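Local coordinates for protein hydroxynitrile lyase (Passiflora edulis, PDB 5XZT) that probably acts as a lyase that cleaves cyanohydrins, working as a homodimer whose two subunits together form an alpha/beta barrel, at residues 7-12 against 65-70. Numbering follows the deposited sequence. Where two conformers were deposited one is given.
Sequences VRHIVF and YESTFH
Bends at chi2 (83°) and chi3 (77°) carry the Arg-8 guanidinium across to Thr-68, which sets OG1 opposite its own carbonyl carbon, facing the arginine. Arg-8 NH1 then donates to Thr-68 OG1 at 2.8 Å, with the oxygen in the guanidinium plane. The setting is the four-stranded antiparallel sheet of a stress-responsive A/B barrel (Dabb) domain, in which 7-12 and 65-69 belong to the two inner strands, 7-15 and 63-69. Val-7, His-9 and Val-11 form hydrogen-bonded pairs with Phe-69, Ser-67 and Tyr-65.

The Arg-8 and Ile-10 face meets the second subunit. Glu-66 lies beside Ile-10, its methylene CG 3.8 Å from Ile-10 CD1, an apolar stem suiting an apolar neighbour. Within the chain Arg-8 NE and Glu-66 OE1 stay 4.1 Å apart, probably attracting only through charge, since no N-H points at the oxygen. Long and multi-donor, Arg-8 also reaches across the dimer: its NH2 forms a salt bridge with Glu-66 OE1 of the second subunit, while Glu-66 OE2 is hydrogen-bonded to Tyr-103 OH there. A leucine in place of Arg-8 would probably leave Thr-68 OG1 without this donor and that Glu-66 without its salt-bridge partner.

The other face turns to the helices. Phe-69 CE1 lies 3.9 Å from His-9 CB, and flat rings suit both positions because each meets Phe-75; Val-11 CG1 packs 3.8 Å from Tyr-65 CD1. His-9 ND1 is hydrogen-bonded to Asn-102 OD1, and a bound hexanediol nearby may mark a pocket. Small Ser-67 fits beside this imidazole: Ser-67 OG lies at the ring edge, 3.5 Å from His-9 CD2, and a water 2.9 Å from Ser-67 OG donates to His-9 O.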
# COMPACT_ATOMS: atom_id res chain seq x y z
N VAL A 7 7.02 5.78 -9.84
CA VAL A 7 6.73 4.44 -9.31
C VAL A 7 6.49 4.54 -7.82
O VAL A 7 7.25 5.20 -7.13
CB VAL A 7 7.91 3.48 -9.60
CG1 VAL A 7 7.72 2.12 -8.93
CG2 VAL A 7 8.09 3.31 -11.10
N ARG A 8 5.42 3.90 -7.32
CA ARG A 8 5.19 3.75 -5.90
C ARG A 8 5.66 2.36 -5.47
O ARG A 8 5.45 1.38 -6.19
CB ARG A 8 3.71 3.90 -5.56
CG ARG A 8 3.45 4.13 -4.06
CD ARG A 8 3.64 5.60 -3.70
NE ARG A 8 2.48 6.36 -4.13
CZ ARG A 8 2.46 7.66 -4.44
NH1 ARG A 8 3.55 8.42 -4.37
NH2 ARG A 8 1.31 8.22 -4.82
N HIS A 9 6.26 2.29 -4.29
CA HIS A 9 6.74 1.06 -3.70
C HIS A 9 6.03 0.97 -2.37
O HIS A 9 6.27 1.80 -1.48
CB HIS A 9 8.26 1.14 -3.53
CG HIS A 9 8.88 0.01 -2.77
ND1 HIS A 9 9.25 -1.17 -3.36
CD2 HIS A 9 9.29 -0.07 -1.48
CE1 HIS A 9 9.83 -1.95 -2.46
NE2 HIS A 9 9.86 -1.30 -1.31
N ILE A 10 5.11 0.02 -2.24
CA ILE A 10 4.36 -0.14 -1.02
C ILE A 10 4.60 -1.52 -0.43
O ILE A 10 4.46 -2.53 -1.11
CB ILE A 10 2.84 0.13 -1.18
CG1 ILE A 10 2.64 1.56 -1.73
CG2 ILE A 10 2.15 -0.07 0.18
CD1 ILE A 10 1.22 2.09 -1.60
N VAL A 11 5.00 -1.50 0.83
CA VAL A 11 5.28 -2.69 1.63
C VAL A 11 4.25 -2.83 2.74
O VAL A 11 3.97 -1.87 3.48
CB VAL A 11 6.67 -2.57 2.25
CG1 VAL A 11 6.98 -3.75 3.17
CG2 VAL A 11 7.72 -2.41 1.16
N PHE A 12 3.69 -4.03 2.87
CA PHE A 12 2.95 -4.40 4.08
C PHE A 12 3.76 -5.50 4.79
O PHE A 12 4.25 -6.40 4.12
CB PHE A 12 1.59 -5.00 3.76
CG PHE A 12 0.58 -4.07 3.14
CD1 PHE A 12 0.70 -2.69 3.15
CD2 PHE A 12 -0.56 -4.62 2.57
CE1 PHE A 12 -0.27 -1.89 2.57
CE2 PHE A 12 -1.55 -3.83 2.01
CZ PHE A 12 -1.41 -2.45 2.01
N TYR A 65 4.34 0.70 4.64
CA TYR A 65 5.39 1.66 4.33
C TYR A 65 5.30 2.03 2.85
O TYR A 65 5.23 1.15 1.99
CB TYR A 65 6.78 1.08 4.60
CG TYR A 65 6.89 0.23 5.83
CD1 TYR A 65 6.44 -1.08 5.82
CD2 TYR A 65 7.44 0.73 7.01
CE1 TYR A 65 6.51 -1.87 6.94
CE2 TYR A 65 7.53 -0.06 8.14
CZ TYR A 65 7.07 -1.37 8.10
OH TYR A 65 7.14 -2.18 9.20
N GLU A 66 5.33 3.32 2.56
CA GLU A 66 5.25 3.78 1.19
C GLU A 66 6.48 4.60 0.85
O GLU A 66 6.94 5.39 1.67
CB GLU A 66 4.05 4.68 1.01
CG GLU A 66 2.72 4.05 1.32
CD GLU A 66 1.59 4.98 0.93
OE1 GLU A 66 1.64 5.54 -0.21
OE2 GLU A 66 0.70 5.23 1.78
N SER A 67 6.96 4.44 -0.37
CA SER A 67 8.00 5.31 -0.93
C SER A 67 7.78 5.51 -2.42
O SER A 67 7.06 4.76 -3.08
CB SER A 67 9.38 4.77 -0.63
OG SER A 67 9.47 3.40 -0.93
N THR A 68 8.40 6.57 -2.94
CA THR A 68 8.21 6.99 -4.31
C THR A 68 9.58 7.08 -4.98
O THR A 68 10.53 7.57 -4.37
CB THR A 68 7.48 8.35 -4.35
OG1 THR A 68 6.22 8.20 -3.70
CG2 THR A 68 7.26 8.82 -5.78
N PHE A 69 9.67 6.55 -6.20
CA PHE A 69 10.87 6.60 -7.03
C PHE A 69 10.49 7.22 -8.36
O PHE A 69 9.41 6.94 -8.91
CB PHE A 69 11.46 5.20 -7.20
CG PHE A 69 11.91 4.60 -5.90
CD1 PHE A 69 11.00 3.95 -5.07
CD2 PHE A 69 13.23 4.71 -5.49
CE1 PHE A 69 11.40 3.42 -3.86
CE2 PHE A 69 13.64 4.17 -4.28
CZ PHE A 69 12.73 3.52 -3.47
N HIS A 70 11.35 8.08 -8.88
CA HIS A 70 10.99 8.77 -10.11
C HIS A 70 11.13 7.88 -11.36
O HIS A 70 10.57 8.19 -12.40
CB HIS A 70 11.66 10.15 -10.16
CG HIS A 70 10.98 11.14 -9.26
ND1 HIS A 70 11.27 12.49 -9.27
CD2 HIS A 70 9.99 10.97 -8.36
CE1 HIS A 70 10.50 13.11 -8.39
NE2 HIS A 70 9.71 12.21 -7.83
O HOH W 1 8.15 1.78 1.05